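PDB 3CEU: thiamine phosphate pyrophosphorylase, which probably catalyses the thiamine-phosphate diphosphorylase step of thiamine diphosphate biosynthesis, the joining of the pyrimidine and thiazole halves of the vitamin. Local coordinates for residues A[152-155]-A[156-159]; A[172-175]-A[176-180]. All coordinates share one frame; numbering follows the deposited sequence.

How the contacts relate
Both contacts lie where the last two strands of the eight-stranded parallel TIM barrel give way to what follows them. Contact 1 comes first along the chain: it is the loop that leaves strand 147-150 and leads into helix 158-163. That helix and then strand 168-171, the last of the barrel wall, intervene before contact 2, which holds the short helix 173-176 and the turn behind it. Their centres are about 14 Å apart, and the two touch by packing where Asp-174 of contact 2 meets Ile-153 and Asn-154 of contact 1. Side chains of both also meet helix 188-201, so this last helix packs against two successive strand exits.

Contact 1: A[152-155]-A[156-159]; sequences GINE and DNLL
Asp-156 N makes a weak, bent hydrogen bond to Asn-154 OD1, 2.7 Å away, and Asp-156 CB rests on the same oxygen. The Asp-156 carboxylate runs side by side with the Glu-155 side chain, with Asp-156 OD2 and Glu-155 OE2 4.5 Å apart, like charges whose repulsion is probably eased by Lys-196, a long and weak ion-pair partner of Glu-155. Asn-157 N gives a hydrogen bond to Asn-154 OD1 at 2.9 Å, arriving almost head-on to the oxygen, and a longer one to Asn-154 O from well out of the carbonyl plane, not on a lone pair. In return Asn-157 OD1 accepts Asn-154 N at 2.7 Å, a bond nearly straight at the hydrogen, the donor tilted from the carbonyl plane. The two asparagines thus exchange side-chain-to-backbone bonds while their amide planes lie only 10° apart. This network lies in the beta-alpha loop that follows the seventh strand of the TIM barrel. For both residues CG sits between the backbone N and the carbonyl carbon (chi1 59° and 55°), which keeps each amide close to the backbone, within reach of the main-chain groups of the other asparagine. Asn-157 ND2 also gives a bent hydrogen bond to Gly-152 O at 3.0 Å, in the carbonyl plane of Gly-152 but tilted from the amide plane of Asn-157; Gly-152 suits its place because its phi is positive. With an alanine in place of Asn-157, Asn-154 N and Gly-152 O would probably lose these partners and the loop could shift. An apolar residue suits the buried place of Leu-158: its CD1 meets Ile-153 CG2 at 3.8 Å, while Leu-200 and Met-1 pack against it.

Contact 2: A[172-175]-A[176-180]; sequences LGDL and WNKFD
Leu-172 O and Trp-176 N open the helical backbone with a nearly straight 3.0 Å hydrogen bond, and Asn-177 N repeats the pattern one residue on to Gly-173 O at 2.9 Å. This is a short helix, 173-176, placed straight after the eighth strand of the TIM barrel, with Leu-172 at the N-cap position; it is followed by a type I beta turn from Trp-176 to Phe-179, in which Phe-179 N bonds to Trp-176 O at 3.0 Å. Gly-173 fits because a side chain here would press on Asn-177 OD1.

Among the side chains, Trp-176 meets both leucines. With CG anti to the carbonyl carbon (chi1 -59°) and the ring turned by chi2 104°, the indole presents a face to Leu-175, the two side chains pointing the same way. Leu-175 CD2 sits over that face in a CH-pi contact, 3.9 Å from the centroid of the five-membered ring and only 11° off its normal. Leu-172 CD2 meets the ring at Trp-176 CD1, 3.8 Å away, the leucine crossing the indole at about a right angle. Two branched aliphatic chains suit such a large flat partner, whose NE1 is satisfied by a hydrogen bond to Val-6 O in the first strand, while Ile-18, Ile-19 and Leu-22 of helix 15-24 also pack on the ring.

Elsewhere on the turn the charged residues gather. Asp-174 OD2 is hydrogen-bonded to His-193 NE2 of helix 188-201. Lys-178 runs alongside Asp-174, its chain bent at chi2, chi3 and chi4, which brings CE to 3.2 Å from Asp-174 O and leaves NZ 4.1 Å from Asp-174 OD1, beyond a salt bridge.

Contact 1: A[152-155]-A[156-159]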
ATOM      1  N   GLY A 152      -4.955 -10.110  -3.529  1.00 13.64           N
ATOM      2  CA  GLY A 152      -4.843 -11.482  -3.081  1.00 30.46           C
ATOM      3  C   GLY A 152      -3.460 -11.909  -2.652  1.00 30.65           C
ATOM      4  O   GLY A 152      -3.043 -13.034  -2.917  1.00 43.76           O
ATOM      5  N   ILE A 153      -2.746 -11.019  -1.980  1.00 26.94           N
ATOM      6  CA  ILE A 153      -1.401 -11.326  -1.520  1.00 29.29           C
ATOM      7  C   ILE A 153      -1.451 -11.779  -0.060  1.00 27.55           C
ATOM      8  O   ILE A 153      -2.232 -11.251   0.730  1.00 29.88           O
ATOM      9  CB  ILE A 153      -0.511 -10.085  -1.655  1.00 27.06           C
ATOM     10  CG1 ILE A 153      -0.586  -9.569  -3.096  1.00 20.02           C
ATOM     11  CG2 ILE A 153       0.919 -10.415  -1.261  1.00 22.54           C
ATOM     12  CD1 ILE A 153       0.174  -8.282  -3.332  1.00 16.69           C
ATOM     13  N   ASN A 154      -0.633 -12.765   0.291  1.00 22.85           N
ATOM     14  CA  ASN A 154      -0.597 -13.272   1.658  1.00 24.40           C
ATOM     15  C   ASN A 154       0.736 -13.933   1.940  1.00 18.66           C
ATOM     16  O   ASN A 154       1.636 -13.897   1.105  1.00 27.50           O
ATOM     17  CB  ASN A 154      -1.716 -14.288   1.909  1.00 28.23           C
ATOM     18  CG  ASN A 154      -1.636 -15.478   0.979  1.00 20.86           C
ATOM     19  OD1 ASN A 154      -0.553 -15.864   0.549  1.00 30.18           O
ATOM     20  ND2 ASN A 154      -2.783 -16.070   0.668  1.00 23.67           N
ATOM     21  N   GLU A 155       0.848 -14.554   3.114  1.00 14.93           N
ATOM     22  CA  GLU A 155       2.078 -15.220   3.538  1.00 21.85           C
ATOM     23  C   GLU A 155       2.408 -16.443   2.684  1.00 23.95           C
ATOM     24  O   GLU A 155       3.557 -16.879   2.631  1.00 34.77           O
ATOM     25  CB  GLU A 155       1.967 -15.639   5.010  1.00 21.33           C
ATOM     26  CG  GLU A 155       1.117 -16.886   5.242  1.00 38.19           C
ATOM     27  CD  GLU A 155       0.804 -17.130   6.704  1.00 35.63           C
ATOM     28  OE1 GLU A 155       0.020 -16.349   7.280  1.00 53.76           O
ATOM     29  OE2 GLU A 155       1.338 -18.098   7.288  1.00 39.73           O
ATOM     30  N   ASP A 156       1.401 -16.995   2.020  1.00 22.58           N
ATOM     31  CA  ASP A 156       1.603 -18.170   1.179  1.00 27.67           C
ATOM     32  C   ASP A 156       2.162 -17.850  -0.207  1.00 34.83           C
ATOM     33  O   ASP A 156       2.823 -18.694  -0.811  1.00 43.18           O
ATOM     34  CB  ASP A 156       0.286 -18.936   1.037  1.00 36.70           C
ATOM     35  CG  ASP A 156      -0.113 -19.650   2.312  1.00 39.53           C
ATOM     36  OD1 ASP A 156      -1.304 -20.020   2.447  1.00 41.57           O
ATOM     37  OD2 ASP A 156       0.771 -19.856   3.172  1.00 39.26           O
ATOM     38  N   ASN A 157       1.903 -16.638  -0.704  1.00 35.10           N
ATOM     39  CA  ASN A 157       2.369 -16.224  -2.035  1.00 34.10           C
ATOM     40  C   ASN A 157       3.255 -14.984  -2.067  1.00 33.04           C
ATOM     41  O   ASN A 157       3.539 -14.452  -3.138  1.00 32.11           O
ATOM     42  CB  ASN A 157       1.176 -15.967  -2.955  1.00 29.77           C
ATOM     43  CG  ASN A 157       0.208 -14.956  -2.377  1.00 29.67           C
ATOM     44  OD1 ASN A 157       0.610 -13.930  -1.809  1.00 25.34           O
ATOM     45  ND2 ASN A 157      -1.078 -15.228  -2.532  1.00 26.91           N
ATOM     46  N   LEU A 158       3.690 -14.516  -0.908  1.00 28.53           N
ATOM     47  CA  LEU A 158       4.527 -13.331  -0.864  1.00 33.57           C
ATOM     48  C   LEU A 158       5.845 -13.553  -1.599  1.00 36.91           C
ATOM     49  O   LEU A 158       6.253 -12.730  -2.416  1.00 38.08           O
ATOM     50  CB  LEU A 158       4.795 -12.928   0.587  1.00 21.11           C
ATOM     51  CG  LEU A 158       5.358 -11.520   0.764  1.00 31.32           C
ATOM     52  CD1 LEU A 158       4.464 -10.524   0.029  1.00 34.98           C
ATOM     53  CD2 LEU A 158       5.442 -11.168   2.249  1.00 35.49           C
ATOM     54  N   LEU A 159       6.507 -14.669  -1.320  1.00 40.92           N
ATOM     55  CA  LEU A 159       7.784 -14.969  -1.966  1.00 37.52           C
ATOM     56  C   LEU A 159       7.655 -15.113  -3.473  1.00 35.97           C
ATOM     57  O   LEU A 159       8.594 -14.816  -4.212  1.00 35.95           O
ATOM     58  CB  LEU A 159       8.392 -16.257  -1.398  1.00 36.11           C
ATOM     59  CG  LEU A 159       8.907 -16.198   0.042  1.00 36.56           C
ATOM     60  CD1 LEU A 159       9.834 -14.999   0.186  1.00 31.19           C
ATOM     61  CD2 LEU A 159       7.737 -16.088   1.014  1.00 42.35           C
TER

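Contact 2: A[172-175]-A[176-180]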
ATOM      1  N   LEU A 172      -3.868  -5.628   2.387  1.00 21.20           N
ATOM      2  CA  LEU A 172      -4.931  -4.955   3.113  1.00 21.21           C
ATOM      3  C   LEU A 172      -5.668  -5.974   3.981  1.00 24.11           C
ATOM      4  O   LEU A 172      -5.494  -5.999   5.198  1.00 15.38           O
ATOM      5  CB  LEU A 172      -5.896  -4.261   2.138  1.00 19.66           C
ATOM      6  CG  LEU A 172      -6.698  -3.071   2.699  1.00 25.78           C
ATOM      7  CD1 LEU A 172      -7.346  -2.266   1.562  1.00 23.82           C
ATOM      8  CD2 LEU A 172      -7.759  -3.584   3.656  1.00 12.46           C
ATOM      9  N   GLY A 173      -6.465  -6.829   3.347  1.00 29.02           N
ATOM     10  CA  GLY A 173      -7.224  -7.832   4.080  1.00 26.36           C
ATOM     11  C   GLY A 173      -6.430  -8.836   4.909  1.00 25.33           C
ATOM     12  O   GLY A 173      -6.685  -9.015   6.106  1.00 17.59           O
ATOM     13  N   ASP A 174      -5.467  -9.501   4.282  1.00 27.76           N
ATOM     14  CA  ASP A 174      -4.678 -10.501   4.992  1.00 30.32           C
ATOM     15  C   ASP A 174      -4.064  -9.962   6.273  1.00 26.94           C
ATOM     16  O   ASP A 174      -3.625 -10.731   7.137  1.00 27.16           O
ATOM     17  CB  ASP A 174      -3.561 -11.038   4.114  1.00 33.54           C
ATOM     18  CG  ASP A 174      -2.678 -12.008   4.859  1.00 39.46           C
ATOM     19  OD1 ASP A 174      -3.203 -13.047   5.318  1.00 39.88           O
ATOM     20  OD2 ASP A 174      -1.469 -11.730   5.000  1.00 30.91           O
ATOM     21  N   LEU A 175      -4.037  -8.638   6.394  1.00 20.06           N
ATOM     22  CA  LEU A 175      -3.466  -8.016   7.569  1.00 19.28           C
ATOM     23  C   LEU A 175      -4.520  -7.528   8.571  1.00 18.37           C
ATOM     24  O   LEU A 175      -4.559  -8.002   9.714  1.00 16.99           O
ATOM     25  CB  LEU A 175      -2.535  -6.876   7.143  1.00 24.33           C
ATOM     26  CG  LEU A 175      -1.669  -6.259   8.234  1.00 19.60           C
ATOM     27  CD1 LEU A 175      -0.450  -5.599   7.616  1.00 22.75           C
ATOM     28  CD2 LEU A 175      -2.501  -5.258   9.009  1.00 38.06           C
ATOM     29  N   TRP A 176      -5.380  -6.603   8.149  1.00 12.31           N
ATOM     30  CA  TRP A 176      -6.407  -6.062   9.036  1.00 12.62           C
ATOM     31  C   TRP A 176      -7.466  -7.082   9.487  1.00 16.55           C
ATOM     32  O   TRP A 176      -8.017  -6.969  10.586  1.00 13.31           O
ATOM     33  CB  TRP A 176      -7.083  -4.851   8.379  1.00 16.79           C
ATOM     34  CG  TRP A 176      -6.125  -3.749   8.059  1.00 14.26           C
ATOM     35  CD1 TRP A 176      -5.633  -3.424   6.830  1.00 20.48           C
ATOM     36  CD2 TRP A 176      -5.490  -2.866   8.991  1.00 26.32           C
ATOM     37  NE1 TRP A 176      -4.725  -2.393   6.937  1.00 25.93           N
ATOM     38  CE2 TRP A 176      -4.618  -2.032   8.254  1.00 19.71           C
ATOM     39  CE3 TRP A 176      -5.567  -2.703  10.383  1.00 21.25           C
ATOM     40  CZ2 TRP A 176      -3.832  -1.046   8.857  1.00 19.30           C
ATOM     41  CZ3 TRP A 176      -4.781  -1.720  10.985  1.00 19.42           C
ATOM     42  CH2 TRP A 176      -3.927  -0.909  10.221  1.00 15.74           C
ATOM     43  N   ASN A 177      -7.747  -8.073   8.649  1.00  8.65           N
ATOM     44  CA  ASN A 177      -8.717  -9.102   8.992  1.00 16.29           C
ATOM     45  C   ASN A 177      -8.269  -9.879  10.235  1.00 24.26           C
ATOM     46  O   ASN A 177      -9.042 -10.662  10.805  1.00 28.29           O
ATOM     47  CB  ASN A 177      -8.903 -10.065   7.810  1.00 11.77           C
ATOM     48  CG  ASN A 177      -9.579  -9.396   6.601  1.00 15.24           C
ATOM     49  OD1 ASN A 177      -9.548  -9.918   5.480  1.00 11.54           O
ATOM     50  ND2 ASN A 177     -10.201  -8.241   6.835  1.00 17.18           N
ATOM     51  N   LYS A 178      -7.025  -9.655  10.655  1.00 21.27           N
ATOM     52  CA  LYS A 178      -6.459 -10.333  11.824  1.00 19.35           C
ATOM     53  C   LYS A 178      -6.865  -9.637  13.109  1.00 16.53           C
ATOM     54  O   LYS A 178      -6.386  -9.971  14.186  1.00 15.45           O
ATOM     55  CB  LYS A 178      -4.927 -10.371  11.727  1.00 22.13           C
ATOM     56  CG  LYS A 178      -4.322 -11.749  11.961  1.00 24.18           C
ATOM     57  CD  LYS A 178      -4.895 -12.772  10.993  1.00 34.75           C
ATOM     58  CE  LYS A 178      -4.359 -12.600   9.577  1.00 21.79           C
ATOM     59  NZ  LYS A 178      -2.958 -13.098   9.452  1.00 13.11           N
ATOM     60  N   PHE A 179      -7.750  -8.658  12.997  1.00 20.59           N
ATOM     61  CA  PHE A 179      -8.199  -7.951  14.183  1.00 15.94           C
ATOM     62  C   PHE A 179      -9.673  -7.622  14.102  1.00 18.73           C
ATOM     63  O   PHE A 179     -10.139  -7.069  13.108  1.00 25.27           O
ATOM     64  CB  PHE A 179      -7.400  -6.664  14.378  1.00 12.76           C
ATOM     65  CG  PHE A 179      -7.880  -5.822  15.524  1.00 14.24           C
ATOM     66  CD1 PHE A 179      -8.625  -4.668  15.293  1.00  7.82           C
ATOM     67  CD2 PHE A 179      -7.579  -6.178  16.836  1.00 16.31           C
ATOM     68  CE1 PHE A 179      -9.057  -3.877  16.355  1.00 21.23           C
ATOM     69  CE2 PHE A 179      -8.005  -5.398  17.908  1.00 15.30           C
ATOM     70  CZ  PHE A 179      -8.744  -4.243  17.672  1.00 24.02           C
ATOM     71  N   ASP A 180     -10.408  -7.975  15.147  1.00 20.69           N
ATOM     72  CA  ASP A 180     -11.831  -7.676  15.189  1.00 21.06           C
ATOM     73  C   ASP A 180     -12.105  -6.879  16.451  1.00 23.81           C
ATOM     74  O   ASP A 180     -11.949  -7.379  17.569  1.00 22.51           O
ATOM     75  CB  ASP A 180     -12.667  -8.953  15.187  1.00 25.67           C
ATOM     76  CG  ASP A 180     -12.380  -9.831  13.992  1.00 27.18           C
ATOM     77  OD1 ASP A 180     -12.314  -9.297  12.863  1.00 31.30           O
ATOM     78  OD2 ASP A 180     -12.233 -11.057  14.185  1.00 39.49           O
TER